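Local coordinates for protein putative hydrolase (PDB 4HBS) that is of unknown molecular function but, as a five-bladed beta-propeller related to the beta-fructosidase clan, probably works as a hydrolase, perhaps on glycosidic bonds, at residues W35-Y40 and Y400-W405; V320-S325 and S407-D412; K336-L341 and L371-N376. All blocks are in the same frame, centred on the assembly; numbering follows the deposited sequence.

Interaction 1 of 3, residues W35-Y40 and Y400-W405; sequences WKVFVY and YRVFNW
Phe38 faces Phe403 and Tyr40 faces Arg401 as hydrogen-bonded pairs of an antiparallel ladder, with Val39 and Val402 forming the non-hydrogen-bonded pair between them. Four backbone bonds carry the ladder: Phe403 N reaches Phe38 O at 2.7 Å and Phe38 N returns to Phe403 O at 3.0 Å, while Tyr40 N and Arg401 O, then Arg401 N and Tyr40 O, repeat the exchange at the next hydrogen-bonded pair.

A side-chain bond extends this grip past the end of the strands. Asn404 ND2 donates to Lys36 O at 3.0 Å, bent at the hydrogen (139°) and tilted from both the carbonyl plane and its own amide plane.

On the face shared by Phe38, Tyr40, Arg401 and Phe403, the Tyr40 and Phe403 rings meet diagonally across the ladder. Tyr40 CE1 lies 3.5 Å from Phe403 CD1, the planes are 77° apart and the approach is oblique. Behind the ladder, around Val39 and Val402, the contact is aliphatic: Val402 CG1 touches CG1 of Val37, a methyl set anti to the backbone N (chi1 171°), and lies 4.3 Å from Val39 CG2. Phe339 and Leu338 of strand 333-340 pack against this side.

The charged ends lead away from the partner segment: Arg401 makes salt bridges with Asp42 and Glu370, and Lys36 NZ with Asp410, besides a hydrogen bond to Asn10 O. Four of the five hydrogen bonds are main-chain to main-chain, so the pairing probably depends less on side-chain identity than the packing does, consistent with the Velcro closure of a propeller, in which N- and C-terminal strands share one blade.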
loop_
_atom_site.group_PDB
_atom_site.type_symbol
_atom_site.label_atom_id
_atom_site.label_comp_id
_atom_site.label_asym_id
_atom_site.label_seq_id
_atom_site.Cartn_x
_atom_site.Cartn_y
_atom_site.Cartn_z
ATOM N N TRP A 35 -20.155 -1.295 17.934
ATOM C CA TRP A 35 -20.866 -0.011 18.079
ATOM C C TRP A 35 -19.990 1.170 18.631
ATOM O O TRP A 35 -20.321 2.320 18.355
ATOM C CB TRP A 35 -22.122 -0.189 18.945
ATOM C CG TRP A 35 -21.855 -0.557 20.380
ATOM C CD1 TRP A 35 -21.665 -1.808 20.894
ATOM C CD2 TRP A 35 -21.829 0.339 21.488
ATOM N NE1 TRP A 35 -21.491 -1.738 22.254
ATOM C CE2 TRP A 35 -21.599 -0.432 22.647
ATOM C CE3 TRP A 35 -21.930 1.728 21.609
ATOM C CZ2 TRP A 35 -21.500 0.140 23.912
ATOM C CZ3 TRP A 35 -21.840 2.296 22.866
ATOM C CH2 TRP A 35 -21.640 1.505 24.002
ATOM N N LYS A 36 -18.899 0.901 19.385
ATOM C CA LYS A 36 -18.020 1.981 19.886
ATOM C C LYS A 36 -16.991 2.442 18.797
ATOM O O LYS A 36 -16.283 3.442 19.003
ATOM C CB LYS A 36 -17.240 1.543 21.148
ATOM C CG LYS A 36 -18.073 1.182 22.370
ATOM C CD LYS A 36 -17.161 1.021 23.605
ATOM C CE LYS A 36 -17.900 0.819 24.910
ATOM N NZ LYS A 36 -17.510 -0.442 25.591
ATOM N N VAL A 37 -16.872 1.692 17.673
ATOM C CA VAL A 37 -15.927 2.011 16.613
ATOM C C VAL A 37 -16.644 2.871 15.562
ATOM O O VAL A 37 -17.624 2.426 14.980
ATOM C CB VAL A 37 -15.328 0.708 16.025
ATOM C CG1 VAL A 37 -14.497 0.991 14.772
ATOM C CG2 VAL A 37 -14.480 -0.009 17.076
ATOM N N PHE A 38 -16.159 4.111 15.334
ATOM C CA PHE A 38 -16.742 5.034 14.354
ATOM C C PHE A 38 -15.942 4.981 13.075
ATOM O O PHE A 38 -14.759 5.291 13.092
ATOM C CB PHE A 38 -16.794 6.451 14.917
ATOM C CG PHE A 38 -17.569 6.494 16.209
ATOM C CD1 PHE A 38 -18.960 6.463 16.205
ATOM C CD2 PHE A 38 -16.914 6.403 17.434
ATOM C CE1 PHE A 38 -19.681 6.437 17.403
ATOM C CE2 PHE A 38 -17.640 6.380 18.633
ATOM C CZ PHE A 38 -19.018 6.384 18.607
ATOM N N VAL A 39 -16.580 4.530 11.979
ATOM C CA VAL A 39 -15.970 4.398 10.655
ATOM C C VAL A 39 -16.527 5.490 9.762
ATOM O O VAL A 39 -17.737 5.736 9.775
ATOM C CB VAL A 39 -16.242 3.004 10.046
ATOM C CG1 VAL A 39 -15.560 2.858 8.693
ATOM C CG2 VAL A 39 -15.799 1.892 10.983
ATOM N N TYR A 40 -15.655 6.116 8.961
ATOM C CA TYR A 40 -16.033 7.199 8.066
ATOM C C TYR A 40 -15.471 7.017 6.702
ATOM O O TYR A 40 -14.369 6.492 6.574
ATOM C CB TYR A 40 -15.470 8.529 8.579
ATOM C CG TYR A 40 -15.992 8.985 9.911
ATOM C CD1 TYR A 40 -15.430 8.524 11.094
ATOM C CD2 TYR A 40 -16.975 9.963 9.997
ATOM C CE1 TYR A 40 -15.908 8.946 12.336
ATOM C CE2 TYR A 40 -17.445 10.415 11.232
ATOM C CZ TYR A 40 -16.904 9.907 12.400
ATOM O OH TYR A 40 -17.369 10.329 13.619
ATOM N N TYR A 400 -10.819 5.658 4.069
ATOM C CA TYR A 400 -11.644 5.527 5.276
ATOM C C TYR A 400 -10.861 5.963 6.500
ATOM O O TYR A 400 -9.649 5.847 6.509
ATOM C CB TYR A 400 -12.107 4.061 5.483
ATOM C CG TYR A 400 -12.837 3.493 4.294
ATOM C CD1 TYR A 400 -12.140 2.992 3.200
ATOM C CD2 TYR A 400 -14.225 3.494 4.239
ATOM C CE1 TYR A 400 -12.804 2.511 2.080
ATOM C CE2 TYR A 400 -14.903 3.039 3.110
ATOM C CZ TYR A 400 -14.188 2.540 2.035
ATOM O OH TYR A 400 -14.858 2.119 0.914
ATOM N N ARG A 401 -11.548 6.431 7.536
ATOM C CA ARG A 401 -10.939 6.776 8.827
ATOM C C ARG A 401 -11.715 6.033 9.907
ATOM O O ARG A 401 -12.952 6.014 9.856
ATOM C CB ARG A 401 -10.950 8.281 9.086
ATOM C CG ARG A 401 -10.281 9.086 7.987
ATOM C CD ARG A 401 -9.381 10.188 8.502
ATOM N NE ARG A 401 -8.676 10.830 7.387
ATOM C CZ ARG A 401 -7.549 11.538 7.478
ATOM N NH1 ARG A 401 -6.962 11.727 8.660
ATOM N NH2 ARG A 401 -7.000 12.065 6.390
ATOM N N VAL A 402 -11.006 5.356 10.822
ATOM C CA VAL A 402 -11.614 4.610 11.919
ATOM C C VAL A 402 -11.226 5.312 13.198
ATOM O O VAL A 402 -10.038 5.379 13.520
ATOM C CB VAL A 402 -11.195 3.114 11.946
ATOM C CG1 VAL A 402 -12.015 2.332 12.967
ATOM C CG2 VAL A 402 -11.317 2.475 10.566
ATOM N N PHE A 403 -12.214 5.856 13.920
ATOM C CA PHE A 403 -11.974 6.510 15.209
ATOM C C PHE A 403 -12.388 5.581 16.330
ATOM O O PHE A 403 -13.396 4.871 16.217
ATOM C CB PHE A 403 -12.735 7.814 15.316
ATOM C CG PHE A 403 -12.224 8.883 14.394
ATOM C CD1 PHE A 403 -12.525 8.852 13.040
ATOM C CD2 PHE A 403 -11.514 9.970 14.890
ATOM C CE1 PHE A 403 -12.088 9.863 12.192
ATOM C CE2 PHE A 403 -11.078 10.981 14.042
ATOM C CZ PHE A 403 -11.360 10.919 12.697
ATOM N N ASN A 404 -11.606 5.569 17.405
ATOM C CA ASN A 404 -11.873 4.752 18.575
ATOM C C ASN A 404 -11.741 3.226 18.260
ATOM O O ASN A 404 -12.373 2.402 18.919
ATOM C CB ASN A 404 -13.254 5.114 19.160
ATOM C CG ASN A 404 -13.371 4.969 20.653
ATOM O OD1 ASN A 404 -12.379 5.002 21.398
ATOM N ND2 ASN A 404 -14.595 4.816 21.132
ATOM N N TRP A 405 -10.872 2.871 17.277
ATOM C CA TRP A 405 -10.521 1.477 16.912
ATOM C C TRP A 405 -9.985 0.690 18.130
ATOM O O TRP A 405 -10.183 -0.516 18.219
ATOM C CB TRP A 405 -9.469 1.450 15.782
ATOM C CG TRP A 405 -8.221 2.242 16.064
ATOM C CD1 TRP A 405 -8.017 3.567 15.816
ATOM C CD2 TRP A 405 -7.051 1.780 16.751
ATOM N NE1 TRP A 405 -6.784 3.952 16.280
ATOM C CE2 TRP A 405 -6.179 2.881 16.878
ATOM C CE3 TRP A 405 -6.670 0.548 17.303
ATOM C CZ2 TRP A 405 -4.928 2.773 17.491
ATOM C CZ3 TRP A 405 -5.445 0.452 17.937
ATOM C CH2 TRP A 405 -4.589 1.555 18.028
#

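Interaction 2 of 3, residues V320-S325 and S407-D412; sequences VLMFRS and SLYDND
Tyr409 lays its ring flat on the side chain of Arg324. The guanidinium stacks at 9° to the ring plane with centres 4.3 Å apart, and Arg324 CD sits over the middle of the same face, 3.8 Å from the Tyr409 ring centroid, as a CH-pi contact. Arg324 CG lies between the backbone N and the carbonyl carbon (chi1 58°), and from there the chain runs extended across the ring until NH1 reaches Tyr409 CB at 3.5 Å. Asp334 holds both partners: its carboxylate makes a salt bridge with Arg324 NE, and its carbonyl is hydrogen-bonded to Tyr409 OH; Arg324 NH2 is hydrogen-bonded to Ala413 O. The selenium of Met322, a selenomethionine, approaches the ring obliquely, 4.2 Å from Tyr409 CE2, in a Met-aromatic contact, and also touches Leu408 CD1. A leucine in place of Tyr409 would probably leave the Arg324 guanidinium without its flat support and the Asp334 carbonyl without its hydroxyl partner. The type I turn Tyr409-Asp412 thus docks on strand 319-325; Lys336 of the adjacent strand 333-340 packs on the Tyr409 ring and bridges to Asp412, while Tyr308 of strand 306-312 also touches Tyr409.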
loop_
_atom_site.group_PDB
_atom_site.type_symbol
_atom_site.label_atom_id
_atom_site.label_comp_id
_atom_site.label_asym_id
_atom_site.label_seq_id
_atom_site.Cartn_x
_atom_site.Cartn_y
_atom_site.Cartn_z
ATOM N N VAL A 320 -12.134 -6.118 7.347
ATOM C CA VAL A 320 -10.796 -5.633 7.719
ATOM C C VAL A 320 -10.536 -6.163 9.108
ATOM O O VAL A 320 -11.282 -5.818 10.024
ATOM C CB VAL A 320 -10.718 -4.093 7.666
ATOM C CG1 VAL A 320 -9.362 -3.595 8.168
ATOM C CG2 VAL A 320 -10.999 -3.597 6.252
ATOM N N LEU A 321 -9.516 -7.020 9.271
ATOM C CA LEU A 321 -9.212 -7.674 10.544
ATOM C C LEU A 321 -8.177 -6.950 11.367
ATOM O O LEU A 321 -7.331 -6.247 10.822
ATOM C CB LEU A 321 -8.696 -9.091 10.285
ATOM C CG LEU A 321 -9.570 -9.961 9.406
ATOM C CD1 LEU A 321 -8.975 -11.333 9.280
ATOM C CD2 LEU A 321 -10.999 -10.026 9.931
HETATM N N MSE A 322 -8.216 -7.170 12.691
HETATM C CA MSE A 322 -7.240 -6.615 13.612
HETATM C C MSE A 322 -6.847 -7.662 14.644
HETATM O O MSE A 322 -7.720 -8.355 15.173
HETATM C CB MSE A 322 -7.760 -5.358 14.310
HETATM C CG MSE A 322 -6.663 -4.646 15.121
HETATM SE SE MSE A 322 -7.244 -3.106 16.105
HETATM C CE MSE A 322 -7.288 -1.957 14.716
ATOM N N PHE A 323 -5.528 -7.755 14.936
ATOM C CA PHE A 323 -4.929 -8.647 15.946
ATOM C C PHE A 323 -4.025 -7.834 16.831
ATOM O O PHE A 323 -3.597 -6.759 16.416
ATOM C CB PHE A 323 -4.100 -9.763 15.295
ATOM C CG PHE A 323 -4.753 -10.499 14.160
ATOM C CD1 PHE A 323 -4.825 -9.934 12.896
ATOM C CD2 PHE A 323 -5.244 -11.784 14.336
ATOM C CE1 PHE A 323 -5.411 -10.624 11.836
ATOM C CE2 PHE A 323 -5.816 -12.478 13.273
ATOM C CZ PHE A 323 -5.893 -11.894 12.028
ATOM N N ARG A 324 -3.663 -8.354 18.006
ATOM C CA ARG A 324 -2.750 -7.648 18.897
ATOM C C ARG A 324 -1.673 -8.574 19.466
ATOM O O ARG A 324 -1.873 -9.786 19.542
ATOM C CB ARG A 324 -3.518 -6.970 20.042
ATOM C CG ARG A 324 -4.359 -7.917 20.894
ATOM C CD ARG A 324 -4.731 -7.267 22.198
ATOM N NE ARG A 324 -5.570 -8.124 23.028
ATOM C CZ ARG A 324 -6.155 -7.734 24.160
ATOM N NH1 ARG A 324 -5.992 -6.489 24.610
ATOM N NH2 ARG A 324 -6.913 -8.580 24.851
ATOM N N SER A 325 -0.547 -7.982 19.901
ATOM C CA SER A 325 0.571 -8.704 20.525
ATOM C C SER A 325 1.377 -7.790 21.452
ATOM O O SER A 325 1.259 -6.563 21.390
ATOM C CB SER A 325 1.504 -9.281 19.464
ATOM O OG SER A 325 2.525 -10.078 20.044
ATOM N N SER A 407 -11.104 0.568 21.121
ATOM C CA SER A 407 -12.242 0.005 21.870
ATOM C C SER A 407 -12.445 -1.475 21.690
ATOM O O SER A 407 -12.968 -2.103 22.596
ATOM C CB SER A 407 -13.539 0.674 21.446
ATOM O OG SER A 407 -13.461 2.073 21.628
ATOM N N LEU A 408 -12.072 -2.044 20.529
ATOM C CA LEU A 408 -12.281 -3.465 20.242
ATOM C C LEU A 408 -11.831 -4.404 21.371
ATOM O O LEU A 408 -12.492 -5.425 21.587
ATOM C CB LEU A 408 -11.573 -3.861 18.943
ATOM C CG LEU A 408 -12.197 -3.337 17.640
ATOM C CD1 LEU A 408 -11.354 -3.713 16.477
ATOM C CD2 LEU A 408 -13.610 -3.864 17.441
ATOM N N TYR A 409 -10.761 -4.048 22.113
ATOM C CA TYR A 409 -10.254 -4.868 23.215
ATOM C C TYR A 409 -10.666 -4.323 24.613
ATOM O O TYR A 409 -10.029 -4.679 25.609
ATOM C CB TYR A 409 -8.727 -4.974 23.087
ATOM C CG TYR A 409 -8.307 -5.610 21.779
ATOM C CD1 TYR A 409 -8.591 -6.944 21.508
ATOM C CD2 TYR A 409 -7.674 -4.869 20.791
ATOM C CE1 TYR A 409 -8.244 -7.526 20.294
ATOM C CE2 TYR A 409 -7.285 -5.450 19.585
ATOM C CZ TYR A 409 -7.600 -6.774 19.326
ATOM O OH TYR A 409 -7.247 -7.332 18.119
ATOM N N ASP A 410 -11.770 -3.516 24.691
ATOM C CA ASP A 410 -12.303 -2.951 25.952
ATOM C C ASP A 410 -12.706 -4.034 26.914
ATOM O O ASP A 410 -12.228 -4.071 28.044
ATOM C CB ASP A 410 -13.584 -2.085 25.706
ATOM C CG ASP A 410 -13.399 -0.607 25.440
ATOM O OD1 ASP A 410 -12.246 -0.112 25.569
ATOM O OD2 ASP A 410 -14.418 0.078 25.175
ATOM N N ASN A 411 -13.621 -4.907 26.461
ATOM C CA ASN A 411 -14.218 -5.960 27.284
ATOM C C ASN A 411 -13.471 -7.335 27.147
ATOM O O ASN A 411 -14.074 -8.382 27.389
ATOM C CB ASN A 411 -15.726 -6.086 26.938
ATOM C CG ASN A 411 -16.461 -4.743 26.847
ATOM O OD1 ASN A 411 -17.069 -4.415 25.825
ATOM N ND2 ASN A 411 -16.410 -3.929 27.898
ATOM N N ASP A 412 -12.155 -7.308 26.828
ATOM C CA ASP A 412 -11.296 -8.490 26.730
ATOM C C ASP A 412 -10.209 -8.387 27.791
ATOM O O ASP A 412 -9.784 -7.276 28.118
ATOM C CB ASP A 412 -10.656 -8.574 25.330
ATOM C CG ASP A 412 -11.627 -8.854 24.197
ATOM O OD1 ASP A 412 -12.769 -8.335 24.245
ATOM O OD2 ASP A 412 -11.235 -9.551 23.244
#

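Interaction 3 of 3, residues K336-L341 and L371-N376; sequences KTLFTL and LVISTN
Two neighbouring blades of the propeller meet here, the outermost strand of one, 333-340, packing with the following Leu341 across strand 371-377 of the next. The strand segments are not paired: their axes come no closer than 11.5 Å and run at 63° to each other, and the gap is bridged by apolar side chains.

Leu371, Ile373 and Thr375, every second residue of their strand, turn to this interface and meet Leu338, Phe339 and Leu341. Leu338 enters with CG anti to the backbone N (chi1 -169°), and its CD2 methyl serves two partners: it crosses Leu371, 3.6 Å from Leu371 CD1, and meets Ile373 tip to tip, 3.9 Å from Ile373 CD1. That same isoleucine methyl lies at the edge of the Phe339 ring, near its plane and 3.9 Å from Phe339 CE1, so one methyl touches both a leucine branch and the rim of the ring. Farther along, Leu341 and Thr375 reach toward each other, both leucine methyls meeting Thr375 CG2, with CD2 the nearer at 3.5 Å. With Thr375 OG1 between the backbone N and the carbonyl carbon (chi1 64°), the methyl is the branch presented to Leu341.

The layer continues on both sides. Met322 and Leu408 also pack on Leu338, while Val359 and Val402 flank Ile373 within its own sheet. On the reverse face of strand 371-377, Ser374 OG is hydrogen-bonded to His362. Aliphatic and aromatic side chains meeting between antiparallel sheets, with no pairing of strands between them, are the usual seam between adjacent blades of a beta-propeller.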
loop_
_atom_site.group_PDB
_atom_site.type_symbol
_atom_site.label_atom_id
_atom_site.label_comp_id
_atom_site.label_asym_id
_atom_site.label_seq_id
_atom_site.Cartn_x
_atom_site.Cartn_y
_atom_site.Cartn_z
ATOM N N LYS A 336 -10.194 -9.580 15.576
ATOM C CA LYS A 336 -11.414 -8.773 15.656
ATOM C C LYS A 336 -11.739 -8.270 14.261
ATOM O O LYS A 336 -10.824 -8.121 13.458
ATOM C CB LYS A 336 -11.218 -7.573 16.605
ATOM C CG LYS A 336 -10.934 -7.912 18.063
ATOM C CD LYS A 336 -12.186 -8.118 18.837
ATOM C CE LYS A 336 -11.937 -8.791 20.151
ATOM N NZ LYS A 336 -13.086 -8.609 21.068
ATOM N N THR A 337 -13.008 -8.005 13.956
ATOM C CA THR A 337 -13.369 -7.421 12.671
ATOM C C THR A 337 -13.506 -5.923 12.931
ATOM O O THR A 337 -14.397 -5.498 13.674
ATOM C CB THR A 337 -14.598 -8.088 12.077
ATOM O OG1 THR A 337 -14.263 -9.449 11.807
ATOM C CG2 THR A 337 -15.042 -7.438 10.795
ATOM N N LEU A 338 -12.565 -5.130 12.384
ATOM C CA LEU A 338 -12.555 -3.675 12.554
ATOM C C LEU A 338 -13.787 -3.092 11.888
ATOM O O LEU A 338 -14.576 -2.403 12.539
ATOM C CB LEU A 338 -11.270 -3.097 11.967
ATOM C CG LEU A 338 -10.964 -1.656 12.280
ATOM C CD1 LEU A 338 -10.787 -1.444 13.762
ATOM C CD2 LEU A 338 -9.717 -1.197 11.524
ATOM N N PHE A 339 -14.008 -3.462 10.632
ATOM C CA PHE A 339 -15.197 -3.090 9.876
ATOM C C PHE A 339 -15.251 -3.861 8.550
ATOM O O PHE A 339 -14.290 -4.537 8.190
ATOM C CB PHE A 339 -15.258 -1.579 9.638
ATOM C CG PHE A 339 -14.372 -1.027 8.549
ATOM C CD1 PHE A 339 -13.012 -0.846 8.763
ATOM C CD2 PHE A 339 -14.916 -0.570 7.351
ATOM C CE1 PHE A 339 -12.203 -0.274 7.775
ATOM C CE2 PHE A 339 -14.113 0.045 6.388
ATOM C CZ PHE A 339 -12.763 0.188 6.605
ATOM N N THR A 340 -16.371 -3.751 7.844
ATOM C CA THR A 340 -16.603 -4.413 6.562
ATOM C C THR A 340 -16.642 -3.379 5.463
ATOM O O THR A 340 -17.430 -2.445 5.542
ATOM C CB THR A 340 -17.881 -5.207 6.617
ATOM O OG1 THR A 340 -17.825 -6.059 7.759
ATOM C CG2 THR A 340 -18.082 -6.043 5.382
ATOM N N LEU A 341 -15.805 -3.537 4.437
ATOM C CA LEU A 341 -15.723 -2.574 3.342
ATOM C C LEU A 341 -16.966 -2.624 2.488
ATOM O O LEU A 341 -17.560 -3.688 2.376
ATOM C CB LEU A 341 -14.482 -2.835 2.489
ATOM C CG LEU A 341 -13.171 -2.517 3.199
ATOM C CD1 LEU A 341 -12.011 -3.310 2.621
ATOM C CD2 LEU A 341 -12.892 -1.045 3.158
ATOM N N LEU A 371 -7.283 5.564 12.545
ATOM C CA LEU A 371 -6.625 4.788 11.492
ATOM C C LEU A 371 -7.023 5.376 10.180
ATOM O O LEU A 371 -8.194 5.681 10.031
ATOM C CB LEU A 371 -7.015 3.309 11.522
ATOM C CG LEU A 371 -6.669 2.563 12.781
ATOM C CD1 LEU A 371 -7.475 1.296 12.882
ATOM C CD2 LEU A 371 -5.202 2.249 12.859
ATOM N N VAL A 372 -6.080 5.573 9.239
ATOM C CA VAL A 372 -6.413 6.067 7.900
ATOM C C VAL A 372 -6.134 4.903 6.967
ATOM O O VAL A 372 -4.986 4.499 6.820
ATOM C CB VAL A 372 -5.672 7.352 7.508
ATOM C CG1 VAL A 372 -6.236 7.915 6.199
ATOM C CG2 VAL A 372 -5.771 8.380 8.621
ATOM N N ILE A 373 -7.198 4.304 6.421
ATOM C CA ILE A 373 -7.139 3.112 5.583
ATOM C C ILE A 373 -7.525 3.458 4.146
ATOM O O ILE A 373 -8.343 4.349 3.927
ATOM C CB ILE A 373 -8.091 2.034 6.195
ATOM C CG1 ILE A 373 -7.555 1.553 7.565
ATOM C CG2 ILE A 373 -8.291 0.843 5.261
ATOM C CD1 ILE A 373 -8.572 0.998 8.456
ATOM N N SER A 374 -6.947 2.752 3.174
ATOM C CA SER A 374 -7.256 2.949 1.762
ATOM C C SER A 374 -7.329 1.605 1.083
ATOM O O SER A 374 -6.527 0.730 1.393
ATOM C CB SER A 374 -6.209 3.835 1.086
ATOM O OG SER A 374 -5.037 3.131 0.707
ATOM N N THR A 375 -8.281 1.434 0.161
ATOM C CA THR A 375 -8.444 0.198 -0.589
ATOM C C THR A 375 -7.951 0.364 -2.006
ATOM O O THR A 375 -7.506 1.432 -2.399
ATOM C CB THR A 375 -9.924 -0.174 -0.647
ATOM O OG1 THR A 375 -10.643 0.825 -1.380
ATOM C CG2 THR A 375 -10.522 -0.383 0.705
ATOM N N ASN A 376 -7.979 -0.728 -2.743
ATOM C CA ASN A 376 -7.788 -0.816 -4.180
ATOM C C ASN A 376 -8.962 -1.639 -4.641
ATOM O O ASN A 376 -9.330 -2.563 -3.917
ATOM C CB ASN A 376 -6.461 -1.490 -4.565
ATOM C CG ASN A 376 -5.166 -0.755 -4.316
ATOM O OD1 ASN A 376 -4.098 -1.327 -4.559
ATOM N ND2 ASN A 376 -5.173 0.509 -3.868
#

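Overall arrangement
From the N terminus, strand 38-42 is met some 360 residues later by strand 399-403, so interaction 1 closes nearly the whole chain into a ring. Interaction 2 starts within that loop, at 320-325, and ends beyond it, at 407-412; the two therefore cross, and Lys36 with Asp410 joins them by a salt bridge. Interaction 3, between 336-341 and 371-376, is nested inside both loops. Strands 319-325 and 333-340 are neighbours in the penultimate blade, and 371-377 and 399-403 in the closing one. Interaction 1 seals the closing blade, interaction 3 packs it on the preceding blade, and interaction 2 fastens the C-terminal turn to that preceding blade.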